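Local coordinates for Di-haem cytochrome c peroxidase family protein (Burkholderia thailandensis E264, PDB 6NX0), which carries two c-type hemes and probably acts as a peroxidase with electron-transfer activity, as in the diheme cytochrome c peroxidase/MauG family, at residues Tyr165-His173 with Phe186-Thr197; Lys378-Thr389 with Ala469-Pro477. One frame throughout, in Å; residues are numbered along the deposited sequence.

Interaction 1. Residues Tyr165-His173 with Phe186-Thr197; sequences YVRYVPRRH and FGGLFSDGRADT. With HEC (heme c), chain B.
One carboxylate, that of D196, is shared by two consecutive arginines, and both of its oxygens are used. D196 OD2 takes the NE of R171 at 2.8 Å, a salt bridge on the syn side and close to the guanidinium plane, although the two flat groups stand 78° apart. D196 OD1 accepts the backbone N of R172, 3.0 Å away and nearly along its C-O axis. D196 CB lies over one face of the R172 guanidinium; the R172 NE to D196 OD1 ion pair is long, with OD1 well out of that plane, and works through charge alone. A bend at chi3 (-70°) turns this guanidinium so that R172 NH1 gives a straight, in-plane hydrogen bond to G193 O at 2.9 Å. Water 2 joins D196 OD1 to R172 O. H173 and F186 form an antiparallel hydrogen-bonded pair (H173 N to F186 O 2.9 Å, F186 N to H173 O 2.8 Å). F186 CB sits over the imidazole face, a CH-pi contact; H173 ND1 donates to R171 O in the imidazole plane, which fixes the ring's rotation. The P170 O accepts G188 N at 2.9 Å, and L189 CD2 lies against V166 CG2 and V169 CB. Beyond L189 the 186-197 segment turns through a type I turn, F190 to G193, at the heme: F190 N and S191 N each bind a different propionate, and R194 NH2 reaches heme O2D at 3.0 Å. An Asx turn at D192 and its salt bridge to R194 steady that arginine, which stacks over the F190 ring. The contact ties a heme-propionate loop to the H173/F186 end of the two-stranded sheet 173-175/184-186, with helix 198-201 packing on V166 and L189 and strand 367-368 on V169.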
loop_
_atom_site.group_PDB
_atom_site.type_symbol
_atom_site.label_atom_id
_atom_site.label_comp_id
_atom_site.label_asym_id
_atom_site.label_seq_id
_atom_site.Cartn_x
_atom_site.Cartn_y
_atom_site.Cartn_z
ATOM N N TYR A 165 -2.821 8.803 -3.750
ATOM C CA TYR A 165 -4.016 8.518 -2.941
ATOM C C TYR A 165 -3.673 8.124 -1.497
ATOM O O TYR A 165 -4.575 7.760 -0.726
ATOM C CB TYR A 165 -4.916 7.459 -3.606
ATOM C CG TYR A 165 -5.182 7.840 -5.034
ATOM C CD1 TYR A 165 -6.068 8.860 -5.351
ATOM C CD2 TYR A 165 -4.481 7.244 -6.061
ATOM C CE1 TYR A 165 -6.266 9.253 -6.666
ATOM C CE2 TYR A 165 -4.677 7.629 -7.389
ATOM C CZ TYR A 165 -5.565 8.641 -7.671
ATOM O OH TYR A 165 -5.787 9.072 -8.971
ATOM N N VAL A 166 -2.396 8.170 -1.109
ATOM C CA VAL A 166 -2.029 7.774 0.244
ATOM C C VAL A 166 -2.625 8.708 1.288
ATOM O O VAL A 166 -2.764 8.317 2.449
ATOM C CB VAL A 166 -0.483 7.697 0.367
ATOM C CG1 VAL A 166 0.156 9.091 0.447
ATOM C CG2 VAL A 166 -0.055 6.825 1.579
ATOM N N ARG A 167 -2.990 9.938 0.914
ATOM C CA ARG A 167 -3.585 10.868 1.865
ATOM C C ARG A 167 -4.920 10.380 2.410
ATOM O O ARG A 167 -5.388 10.899 3.436
ATOM C CB ARG A 167 -3.745 12.247 1.217
ATOM C CG ARG A 167 -4.832 12.348 0.157
ATOM C CD ARG A 167 -4.867 13.775 -0.414
ATOM N NE ARG A 167 -6.002 13.989 -1.295
ATOM C CZ ARG A 167 -6.297 15.154 -1.862
ATOM N NH1 ARG A 167 -5.524 16.196 -1.634
ATOM N NH2 ARG A 167 -7.367 15.281 -2.660
ATOM N N TYR A 168 -5.533 9.384 1.788
ATOM C CA TYR A 168 -6.798 8.848 2.260
ATOM C C TYR A 168 -6.636 7.668 3.218
ATOM O O TYR A 168 -7.644 7.166 3.707
ATOM C CB TYR A 168 -7.670 8.421 1.075
ATOM C CG TYR A 168 -8.059 9.577 0.190
ATOM C CD1 TYR A 168 -9.081 10.436 0.546
ATOM C CD2 TYR A 168 -7.377 9.830 -0.995
ATOM C CE1 TYR A 168 -9.406 11.521 -0.248
ATOM C CE2 TYR A 168 -7.711 10.906 -1.791
ATOM C CZ TYR A 168 -8.724 11.736 -1.411
ATOM O OH TYR A 168 -9.075 12.829 -2.163
ATOM N N VAL A 169 -5.417 7.218 3.495
ATOM C CA VAL A 169 -5.219 6.164 4.493
ATOM C C VAL A 169 -5.480 6.770 5.870
ATOM O O VAL A 169 -4.718 7.633 6.305
ATOM C CB VAL A 169 -3.813 5.553 4.422
ATOM C CG1 VAL A 169 -3.702 4.467 5.501
ATOM C CG2 VAL A 169 -3.507 4.996 3.015
ATOM N N PRO A 170 -6.515 6.340 6.585
ATOM C CA PRO A 170 -6.830 6.964 7.873
ATOM C C PRO A 170 -5.888 6.490 8.973
ATOM O O PRO A 170 -5.130 5.529 8.831
ATOM C CB PRO A 170 -8.264 6.522 8.135
ATOM C CG PRO A 170 -8.423 5.252 7.401
ATOM C CD PRO A 170 -7.492 5.302 6.220
ATOM N N ARG A 171 -5.921 7.221 10.082
ATOM C CA ARG A 171 -5.252 6.737 11.277
ATOM C C ARG A 171 -5.841 5.382 11.676
ATOM O O ARG A 171 -6.966 5.029 11.318
ATOM C CB ARG A 171 -5.387 7.755 12.421
ATOM C CG ARG A 171 -4.501 9.012 12.267
ATOM C CD ARG A 171 -4.570 9.975 13.514
ATOM N NE ARG A 171 -4.615 9.196 14.758
ATOM C CZ ARG A 171 -5.545 9.299 15.709
ATOM N NH1 ARG A 171 -6.505 10.220 15.643
ATOM N NH2 ARG A 171 -5.494 8.488 16.762
ATOM N N ARG A 172 -5.069 4.627 12.465
ATOM C CA ARG A 172 -5.534 3.333 12.936
ATOM C C ARG A 172 -6.773 3.481 13.802
ATOM O O ARG A 172 -6.846 4.372 14.646
ATOM C CB ARG A 172 -4.446 2.621 13.759
ATOM C CG ARG A 172 -3.188 2.201 13.015
ATOM C CD ARG A 172 -2.261 1.460 13.987
ATOM N NE ARG A 172 -1.705 2.370 14.982
ATOM C CZ ARG A 172 -0.447 2.787 15.046
ATOM N NH1 ARG A 172 0.465 2.374 14.176
ATOM N NH2 ARG A 172 -0.081 3.613 16.019
ATOM N N HIS A 173 -7.739 2.598 13.579
ATOM C CA HIS A 173 -8.956 2.584 14.385
ATOM C C HIS A 173 -9.656 1.245 14.239
ATOM O O HIS A 173 -9.388 0.464 13.325
ATOM C CB HIS A 173 -9.899 3.738 13.992
ATOM C CG HIS A 173 -10.433 3.660 12.588
ATOM N ND1 HIS A 173 -9.692 4.048 11.488
ATOM C CD2 HIS A 173 -11.637 3.271 12.111
ATOM C CE1 HIS A 173 -10.427 3.911 10.399
ATOM N NE2 HIS A 173 -11.612 3.442 10.746
ATOM N N PHE A 186 -8.834 -0.945 11.022
ATOM C CA PHE A 186 -8.696 -0.177 9.796
ATOM C C PHE A 186 -7.584 0.849 9.942
ATOM O O PHE A 186 -7.317 1.352 11.037
ATOM C CB PHE A 186 -10.001 0.571 9.451
ATOM C CG PHE A 186 -11.152 -0.328 9.202
ATOM C CD1 PHE A 186 -11.937 -0.772 10.260
ATOM C CD2 PHE A 186 -11.438 -0.778 7.924
ATOM C CE1 PHE A 186 -13.003 -1.626 10.038
ATOM C CE2 PHE A 186 -12.498 -1.632 7.690
ATOM C CZ PHE A 186 -13.285 -2.067 8.763
ATOM N N GLY A 187 -6.975 1.216 8.812
ATOM C CA GLY A 187 -6.044 2.327 8.820
ATOM C C GLY A 187 -4.654 1.938 9.276
ATOM O O GLY A 187 -4.334 0.778 9.522
ATOM N N GLY A 188 -3.827 2.956 9.401
ATOM C CA GLY A 188 -2.395 2.817 9.607
ATOM C C GLY A 188 -1.647 2.666 8.303
ATOM O O GLY A 188 -2.124 2.047 7.350
ATOM N N LEU A 189 -0.441 3.234 8.279
ATOM C CA LEU A 189 0.419 3.157 7.113
ATOM C C LEU A 189 1.392 1.994 7.248
ATOM O O LEU A 189 1.640 1.462 8.336
ATOM C CB LEU A 189 1.157 4.480 6.907
ATOM C CG LEU A 189 0.203 5.614 6.517
ATOM C CD1 LEU A 189 0.799 6.948 6.894
ATOM C CD2 LEU A 189 -0.090 5.577 5.028
ATOM N N PHE A 190 1.922 1.590 6.094
ATOM C CA PHE A 190 2.564 0.302 5.856
ATOM C C PHE A 190 1.515 -0.816 5.826
ATOM O O PHE A 190 0.392 -0.662 6.328
ATOM C CB PHE A 190 3.650 -0.040 6.885
ATOM C CG PHE A 190 4.807 0.921 6.919
ATOM C CD1 PHE A 190 5.651 1.052 5.820
ATOM C CD2 PHE A 190 5.075 1.664 8.059
ATOM C CE1 PHE A 190 6.749 1.910 5.869
ATOM C CE2 PHE A 190 6.165 2.521 8.113
ATOM C CZ PHE A 190 7.012 2.635 7.031
ATOM N N SER A 191 1.879 -1.959 5.256
ATOM C CA SER A 191 0.932 -3.052 5.077
ATOM C C SER A 191 0.557 -3.725 6.384
ATOM O O SER A 191 -0.453 -4.440 6.421
ATOM C CB SER A 191 1.483 -4.098 4.123
ATOM O OG SER A 191 1.547 -3.592 2.803
ATOM N N ASP A 192 1.333 -3.501 7.448
ATOM C CA ASP A 192 1.001 -3.966 8.790
ATOM C C ASP A 192 0.538 -2.828 9.697
ATOM O O ASP A 192 0.403 -3.017 10.916
ATOM C CB ASP A 192 2.198 -4.699 9.392
ATOM C CG ASP A 192 3.444 -3.827 9.483
ATOM O OD1 ASP A 192 3.329 -2.592 9.371
ATOM O OD2 ASP A 192 4.556 -4.379 9.672
ATOM N N GLY A 193 0.265 -1.657 9.131
ATOM C CA GLY A 193 -0.303 -0.545 9.869
ATOM C C GLY A 193 0.549 0.005 10.996
ATOM O O GLY A 193 0.027 0.720 11.860
ATOM N N ARG A 194 1.854 -0.229 10.976
ATOM C CA ARG A 194 2.687 0.113 12.128
ATOM C C ARG A 194 2.988 1.608 12.286
ATOM O O ARG A 194 3.506 1.983 13.348
ATOM C CB ARG A 194 4.004 -0.665 12.077
ATOM C CG ARG A 194 4.960 -0.268 10.998
ATOM C CD ARG A 194 6.190 -1.194 11.024
ATOM N NE ARG A 194 7.183 -0.839 10.017
ATOM C CZ ARG A 194 7.117 -1.189 8.738
ATOM N NH1 ARG A 194 8.081 -0.815 7.913
ATOM N NH2 ARG A 194 6.093 -1.906 8.273
ATOM N N ALA A 195 2.670 2.472 11.310
ATOM C CA ALA A 195 2.790 3.921 11.465
ATOM C C ALA A 195 1.394 4.532 11.448
ATOM O O ALA A 195 0.577 4.189 10.606
ATOM C CB ALA A 195 3.654 4.548 10.367
ATOM N N ASP A 196 1.116 5.441 12.372
ATOM C CA ASP A 196 -0.224 5.990 12.471
ATOM C C ASP A 196 -0.442 7.125 11.482
ATOM O O ASP A 196 -1.572 7.341 11.045
ATOM C CB ASP A 196 -0.464 6.482 13.900
ATOM C CG ASP A 196 -1.925 6.678 14.226
ATOM O OD1 ASP A 196 -2.737 5.790 13.892
ATOM O OD2 ASP A 196 -2.250 7.732 14.851
ATOM N N THR A 197 0.636 7.809 11.085
ATOM C CA THR A 197 0.571 9.000 10.246
ATOM C C THR A 197 1.729 8.994 9.261
ATOM O O THR A 197 2.713 8.280 9.426
ATOM C CB THR A 197 0.667 10.287 11.071
ATOM O OG1 THR A 197 1.966 10.361 11.657
ATOM C CG2 THR A 197 -0.410 10.337 12.160
HETATM FE FE HEC B . 8.564 4.234 0.946
HETATM C CHA HEC B . 5.844 2.385 2.036
HETATM C CHB HEC B . 6.970 7.089 1.860
HETATM C CHC HEC B . 11.533 5.963 0.801
HETATM C CHD HEC B . 10.262 1.339 0.171
HETATM N NA HEC B . 6.725 4.651 1.699
HETATM C C1A HEC B . 5.763 3.751 2.111
HETATM C C2A HEC B . 4.621 4.486 2.581
HETATM C C3A HEC B . 4.897 5.789 2.427
HETATM C C4A HEC B . 6.255 5.920 1.963
HETATM C CMA HEC B . 4.036 6.965 2.872
HETATM C CAA HEC B . 3.337 3.857 3.153
HETATM C CBA HEC B . 2.283 3.735 2.067
HETATM C CGA HEC B . 1.054 2.985 2.509
HETATM O O1A HEC B . 0.076 3.004 1.705
HETATM O O2A HEC B . 1.104 2.273 3.559
HETATM N NB HEC B . 9.166 6.141 1.287
HETATM C C1B HEC B . 8.329 7.174 1.686
HETATM C C2B HEC B . 9.128 8.362 1.827
HETATM C C3B HEC B . 10.411 8.039 1.638
HETATM C C4B HEC B . 10.446 6.647 1.257
HETATM C CMB HEC B . 8.559 9.731 2.215
HETATM C CAB HEC B . 11.653 8.953 1.653
HETATM C CBB HEC B . 11.901 9.464 3.094
HETATM N NC HEC B . 10.500 3.749 0.542
HETATM C C1C HEC B . 11.565 4.639 0.488
HETATM C C2C HEC B . 12.663 3.941 -0.142
HETATM C C3C HEC B . 12.328 2.667 -0.360
HETATM C C4C HEC B . 10.962 2.516 0.101
HETATM C CMC HEC B . 13.964 4.626 -0.592
HETATM C CAC HEC B . 13.033 1.668 -1.294
HETATM C CBC HEC B . 14.387 1.220 -0.729
HETATM N ND HEC B . 8.109 2.258 1.032
HETATM C C1D HEC B . 8.974 1.221 0.628
HETATM C C2D HEC B . 8.334 -0.035 0.925
HETATM C C3D HEC B . 7.024 0.281 1.552
HETATM C C4D HEC B . 6.939 1.716 1.584
HETATM C CMD HEC B . 8.954 -1.408 0.750
HETATM C CAD HEC B . 5.986 -0.720 2.092
HETATM C CBD HEC B . 6.556 -1.282 3.374
HETATM C CGD HEC B . 5.520 -1.983 4.236
HETATM O O1D HEC B . 4.344 -2.053 3.818
HETATM O O2D HEC B . 5.953 -2.523 5.293
HETATM O O HOH W 1 -2.914 8.535 8.633
HETATM O O HOH W 2 -4.708 5.605 15.899
HETATM O O HOH W 3 2.667 3.783 15.866
HETATM O O HOH W 4 9.108 3.758 3.013
#

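Interaction 2. Residues Lys378-Thr389 with Ala469-Pro477; sequences KESFMHNGVFDT and APDGKAARP. With HEC (heme c), chain C.
D471 and G472, at the end of a type I turn from A469, meet T389, the N-cap of helix 390-399, and so begin a loop-on-loop contact between the C-terminal tail and the propionate-binding loop of the second cytochrome c heme. That 378-389 loop turns at M382-G385 and grips the heme: M382 N binds O2A, and H383 offers both N and ND1 to the other propionate. Water 7 bridges D471 O and T389 OG1, while G472 O lies 3.8 Å from T389 CB. K473 follows, its chain extended beyond CG: CG rests on the T389 methyl, and CE and NZ reach D388 OD2, with K473 NZ at 3.4 Å from D388 OD2 in a salt bridge. D388 CG is set between its backbone N and carbonyl carbon (chi1 67°), which turns the carboxylate to the lysine. A474 CB lies 3.3 Å from K378 O, and A474 N gives a hydrogen bond to water 5, which also lies close to K378 O and D388 O. A475 and R476 pass E379, whose OE2 is 3.6 Å from R476 CG; the other oxygen, OE1, accepts L136 N. No direct hydrogen bond crosses between the segments; R476 NH2 donates to water 6, which also lies close to E379 O and D388 O. P477 closes the chain, with P477 CD 4.1 Å from E379 OE2.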
loop_
_atom_site.group_PDB
_atom_site.type_symbol
_atom_site.label_atom_id
_atom_site.label_comp_id
_atom_site.label_asym_id
_atom_site.label_seq_id
_atom_site.Cartn_x
_atom_site.Cartn_y
_atom_site.Cartn_z
ATOM N N LYS A 378 2.503 -1.547 -12.222
ATOM C CA LYS A 378 3.489 -2.058 -11.280
ATOM C C LYS A 378 4.298 -3.189 -11.905
ATOM O O LYS A 378 3.809 -3.950 -12.740
ATOM C CB LYS A 378 2.809 -2.561 -10.005
ATOM C CG LYS A 378 2.117 -1.481 -9.208
ATOM C CD LYS A 378 1.128 -2.049 -8.225
ATOM C CE LYS A 378 1.776 -2.887 -7.132
ATOM N NZ LYS A 378 2.128 -2.066 -5.946
ATOM N N GLU A 379 5.551 -3.299 -11.477
ATOM C CA GLU A 379 6.437 -4.355 -11.951
ATOM C C GLU A 379 6.314 -5.653 -11.163
ATOM O O GLU A 379 6.707 -6.712 -11.672
ATOM C CB GLU A 379 7.891 -3.863 -11.930
ATOM C CG GLU A 379 8.136 -2.742 -12.934
ATOM C CD GLU A 379 9.550 -2.222 -12.916
ATOM O OE1 GLU A 379 10.216 -2.305 -11.871
ATOM O OE2 GLU A 379 10.012 -1.730 -13.963
ATOM N N SER A 380 5.772 -5.601 -9.945
ATOM C CA SER A 380 5.499 -6.790 -9.153
ATOM C C SER A 380 4.356 -6.458 -8.215
ATOM O O SER A 380 4.053 -5.287 -7.963
ATOM C CB SER A 380 6.739 -7.285 -8.393
ATOM O OG SER A 380 7.143 -6.325 -7.441
ATOM N N PHE A 381 3.729 -7.519 -7.699
ATOM C CA PHE A 381 2.438 -7.419 -7.035
ATOM C C PHE A 381 2.439 -8.166 -5.713
ATOM O O PHE A 381 3.149 -9.159 -5.532
ATOM C CB PHE A 381 1.294 -7.965 -7.936
ATOM C CG PHE A 381 1.228 -7.273 -9.259
ATOM C CD1 PHE A 381 0.470 -6.122 -9.430
ATOM C CD2 PHE A 381 1.986 -7.729 -10.307
ATOM C CE1 PHE A 381 0.464 -5.457 -10.651
ATOM C CE2 PHE A 381 1.989 -7.072 -11.511
ATOM C CZ PHE A 381 1.239 -5.934 -11.681
ATOM N N MET A 382 1.568 -7.687 -4.823
ATOM C CA MET A 382 1.411 -8.152 -3.443
ATOM C C MET A 382 2.567 -7.689 -2.556
ATOM O O MET A 382 3.610 -7.211 -3.033
ATOM C CB MET A 382 1.259 -9.679 -3.385
ATOM C CG MET A 382 0.135 -10.239 -4.223
ATOM S SD MET A 382 -1.474 -9.653 -3.673
ATOM C CE MET A 382 -2.597 -10.492 -4.804
ATOM N N HIS A 383 2.370 -7.832 -1.243
ATOM C CA HIS A 383 3.291 -7.292 -0.238
ATOM C C HIS A 383 4.695 -7.844 -0.376
ATOM O O HIS A 383 5.644 -7.205 0.089
ATOM C CB HIS A 383 2.768 -7.588 1.186
ATOM C CG HIS A 383 2.978 -8.995 1.641
ATOM N ND1 HIS A 383 2.208 -10.045 1.186
ATOM C CD2 HIS A 383 3.863 -9.533 2.516
ATOM C CE1 HIS A 383 2.626 -11.166 1.738
ATOM N NE2 HIS A 383 3.634 -10.886 2.547
ATOM N N ASN A 384 4.841 -9.033 -0.961
ATOM C CA ASN A 384 6.125 -9.698 -1.105
ATOM C C ASN A 384 6.616 -9.722 -2.543
ATOM O O ASN A 384 7.631 -10.374 -2.822
ATOM C CB ASN A 384 6.048 -11.113 -0.564
ATOM C CG ASN A 384 5.040 -11.968 -1.310
ATOM O OD1 ASN A 384 4.357 -11.493 -2.198
ATOM N ND2 ASN A 384 4.953 -13.241 -0.937
ATOM N N GLY A 385 5.931 -9.033 -3.458
ATOM C CA GLY A 385 6.385 -8.981 -4.841
ATOM C C GLY A 385 6.312 -10.302 -5.577
ATOM O O GLY A 385 6.979 -10.471 -6.601
ATOM N N VAL A 386 5.529 -11.266 -5.079
ATOM C CA VAL A 386 5.649 -12.636 -5.580
ATOM C C VAL A 386 5.199 -12.774 -7.031
ATOM O O VAL A 386 5.747 -13.612 -7.760
ATOM C CB VAL A 386 4.891 -13.627 -4.669
ATOM C CG1 VAL A 386 3.362 -13.473 -4.724
ATOM C CG2 VAL A 386 5.276 -15.063 -5.029
ATOM N N PHE A 387 4.234 -11.978 -7.482
ATOM C CA PHE A 387 3.725 -12.083 -8.847
ATOM C C PHE A 387 4.328 -10.993 -9.718
ATOM O O PHE A 387 4.471 -9.853 -9.274
ATOM C CB PHE A 387 2.205 -11.953 -8.882
ATOM C CG PHE A 387 1.488 -13.035 -8.144
ATOM C CD1 PHE A 387 1.802 -14.373 -8.358
ATOM C CD2 PHE A 387 0.517 -12.724 -7.223
ATOM C CE1 PHE A 387 1.135 -15.375 -7.663
ATOM C CE2 PHE A 387 -0.146 -13.731 -6.537
ATOM C CZ PHE A 387 0.169 -15.039 -6.762
ATOM N N ASP A 388 4.676 -11.339 -10.964
ATOM C CA ASP A 388 5.232 -10.347 -11.881
ATOM C C ASP A 388 4.277 -9.960 -12.999
ATOM O O ASP A 388 4.632 -9.110 -13.821
ATOM C CB ASP A 388 6.587 -10.801 -12.467
ATOM C CG ASP A 388 6.496 -12.001 -13.384
ATOM O OD1 ASP A 388 5.413 -12.553 -13.599
ATOM O OD2 ASP A 388 7.563 -12.406 -13.914
ATOM N N THR A 389 3.042 -10.472 -13.000
ATOM C CA THR A 389 2.027 -9.992 -13.924
ATOM C C THR A 389 0.724 -9.770 -13.186
ATOM O O THR A 389 0.389 -10.514 -12.264
ATOM C CB THR A 389 1.739 -10.953 -15.077
ATOM O OG1 THR A 389 1.082 -12.112 -14.570
ATOM C CG2 THR A 389 3.030 -11.364 -15.806
ATOM N N ALA A 469 -0.242 -5.770 -24.350
ATOM C CA ALA A 469 -0.957 -7.032 -24.191
ATOM C C ALA A 469 -1.348 -7.169 -22.726
ATOM O O ALA A 469 -0.464 -7.191 -21.859
ATOM C CB ALA A 469 -0.089 -8.189 -24.617
ATOM N N PRO A 470 -2.636 -7.266 -22.400
ATOM C CA PRO A 470 -3.048 -7.199 -20.988
ATOM C C PRO A 470 -2.500 -8.316 -20.117
ATOM O O PRO A 470 -2.450 -8.148 -18.886
ATOM C CB PRO A 470 -4.578 -7.268 -21.073
ATOM C CG PRO A 470 -4.854 -7.990 -22.355
ATOM C CD PRO A 470 -3.755 -7.582 -23.300
ATOM N N ASP A 471 -2.097 -9.454 -20.691
ATOM C CA ASP A 471 -1.541 -10.528 -19.881
ATOM C C ASP A 471 -0.038 -10.385 -19.655
ATOM O O ASP A 471 0.599 -11.304 -19.115
ATOM C CB ASP A 471 -1.833 -11.888 -20.507
ATOM C CG ASP A 471 -1.364 -11.994 -21.942
ATOM O OD1 ASP A 471 -1.362 -10.980 -22.674
ATOM O OD2 ASP A 471 -1.026 -13.127 -22.354
ATOM N N GLY A 472 0.537 -9.262 -20.063
ATOM C CA GLY A 472 1.962 -9.055 -20.011
ATOM C C GLY A 472 2.422 -8.324 -18.769
ATOM O O GLY A 472 1.716 -8.228 -17.755
ATOM N N LYS A 473 3.641 -7.807 -18.861
ATOM C CA LYS A 473 4.339 -7.157 -17.762
ATOM C C LYS A 473 4.477 -5.666 -18.055
ATOM O O LYS A 473 4.633 -5.246 -19.208
ATOM C CB LYS A 473 5.730 -7.760 -17.574
ATOM C CG LYS A 473 5.753 -9.223 -17.352
ATOM C CD LYS A 473 7.178 -9.737 -17.318
ATOM C CE LYS A 473 7.183 -11.217 -17.023
ATOM N NZ LYS A 473 8.566 -11.743 -17.120
ATOM N N ALA A 474 4.448 -4.863 -16.999
ATOM C CA ALA A 474 4.550 -3.421 -17.158
ATOM C C ALA A 474 5.878 -3.026 -17.803
ATOM O O ALA A 474 6.896 -3.705 -17.658
ATOM C CB ALA A 474 4.407 -2.729 -15.797
ATOM N N ALA A 475 5.863 -1.892 -18.492
ATOM C CA ALA A 475 7.050 -1.440 -19.206
ATOM C C ALA A 475 8.180 -1.143 -18.230
ATOM O O ALA A 475 7.962 -0.627 -17.128
ATOM C CB ALA A 475 6.728 -0.193 -20.036
ATOM N N ARG A 476 9.400 -1.439 -18.668
ATOM C CA ARG A 476 10.616 -1.370 -17.881
ATOM C C ARG A 476 11.631 -0.517 -18.626
ATOM O O ARG A 476 11.741 -0.619 -19.852
ATOM C CB ARG A 476 11.230 -2.763 -17.652
ATOM C CG ARG A 476 10.329 -3.762 -16.935
ATOM C CD ARG A 476 11.044 -5.104 -16.677
ATOM N NE ARG A 476 10.149 -6.076 -16.037
ATOM C CZ ARG A 476 10.503 -7.306 -15.673
ATOM N NH1 ARG A 476 11.747 -7.734 -15.872
ATOM N NH2 ARG A 476 9.611 -8.119 -15.115
ATOM N N PRO A 477 12.408 0.306 -17.918
ATOM C CA PRO A 477 13.489 1.042 -18.580
ATOM C C PRO A 477 14.681 0.148 -18.932
ATOM O O PRO A 477 15.505 0.507 -19.777
ATOM C CB PRO A 477 13.877 2.093 -17.538
ATOM C CG PRO A 477 13.533 1.467 -16.225
ATOM C CD PRO A 477 12.324 0.606 -16.480
ATOM O OXT PRO A 477 14.859 -0.947 -18.389
HETATM FE FE HEC C . -7.384 -8.239 -3.521
HETATM C CHA HEC C . -4.083 -7.439 -3.064
HETATM C CHB HEC C . -7.048 -7.736 -6.902
HETATM C CHC HEC C . -10.458 -9.660 -4.068
HETATM C CHD HEC C . -7.892 -8.398 -0.150
HETATM N NA HEC C . -5.874 -7.638 -4.736
HETATM C C1A HEC C . -4.596 -7.313 -4.319
HETATM C C2A HEC C . -3.821 -7.050 -5.503
HETATM C C3A HEC C . -4.661 -7.032 -6.544
HETATM C C4A HEC C . -5.975 -7.409 -6.085
HETATM C CMA HEC C . -4.304 -6.883 -8.021
HETATM C CAA HEC C . -2.341 -6.603 -5.511
HETATM C CBA HEC C . -2.222 -5.092 -5.418
HETATM C CGA HEC C . -0.814 -4.561 -5.294
HETATM O O1A HEC C . -0.719 -3.320 -5.043
HETATM O O2A HEC C . 0.162 -5.348 -5.148
HETATM N NB HEC C . -8.542 -8.601 -5.134
HETATM C C1B HEC C . -8.230 -8.257 -6.451
HETATM C C2B HEC C . -9.330 -8.672 -7.301
HETATM C C3B HEC C . -10.252 -9.268 -6.548
HETATM C C4B HEC C . -9.791 -9.188 -5.169
HETATM C CMB HEC C . -9.395 -8.389 -8.825
HETATM C CAB HEC C . -11.550 -9.994 -6.984
HETATM C CBB HEC C . -11.220 -11.167 -7.935
HETATM N NC HEC C . -8.914 -8.830 -2.345
HETATM C C1C HEC C . -10.069 -9.456 -2.773
HETATM C C2C HEC C . -10.833 -9.799 -1.606
HETATM C C3C HEC C . -10.175 -9.363 -0.524
HETATM C C4C HEC C . -8.931 -8.776 -0.962
HETATM C CMC HEC C . -12.226 -10.457 -1.714
HETATM C CAC HEC C . -10.708 -9.276 0.915
HETATM C CBC HEC C . -10.991 -10.710 1.414
HETATM N ND HEC C . -6.210 -7.912 -1.917
HETATM C C1D HEC C . -6.638 -8.058 -0.593
HETATM C C2D HEC C . -5.486 -7.986 0.257
HETATM C C3D HEC C . -4.312 -7.788 -0.621
HETATM C C4D HEC C . -4.835 -7.697 -1.957
HETATM C CMD HEC C . -5.439 -8.098 1.777
HETATM C CAD HEC C . -2.844 -7.689 -0.186
HETATM C CBD HEC C . -2.297 -9.098 -0.067
HETATM C CGD HEC C . -0.790 -9.096 -0.017
HETATM O O1D HEC C . -0.178 -8.033 -0.284
HETATM O O2D HEC C . -0.209 -10.212 0.119
HETATM O O HOH W 5 3.882 -6.054 -14.384
HETATM O O HOH W 6 6.675 -7.417 -14.219
HETATM O O HOH W 7 0.101 -13.219 -16.963
#

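Each interaction involves a loop that turns at heme propionates, 186-197 for one heme and 378-389 for the other, and both loops combine a type I turn, an Asx turn and a classic beta bulge. The partner of each loop differs. Interaction 1 lies nearer the middle of the chain, buries 653 Å² and adds waters to a set of direct bonds: a shared carboxylate, a beta bridge and apolar packing. Interaction 2 is more peripheral, buries 370 Å² and has no direct hydrogen bond, relying on waters, one lysine-aspartate pair and van der Waals contacts to join the largely exposed C-terminal tail. The centres of interactions 1 and 2 lie about 24 Å apart.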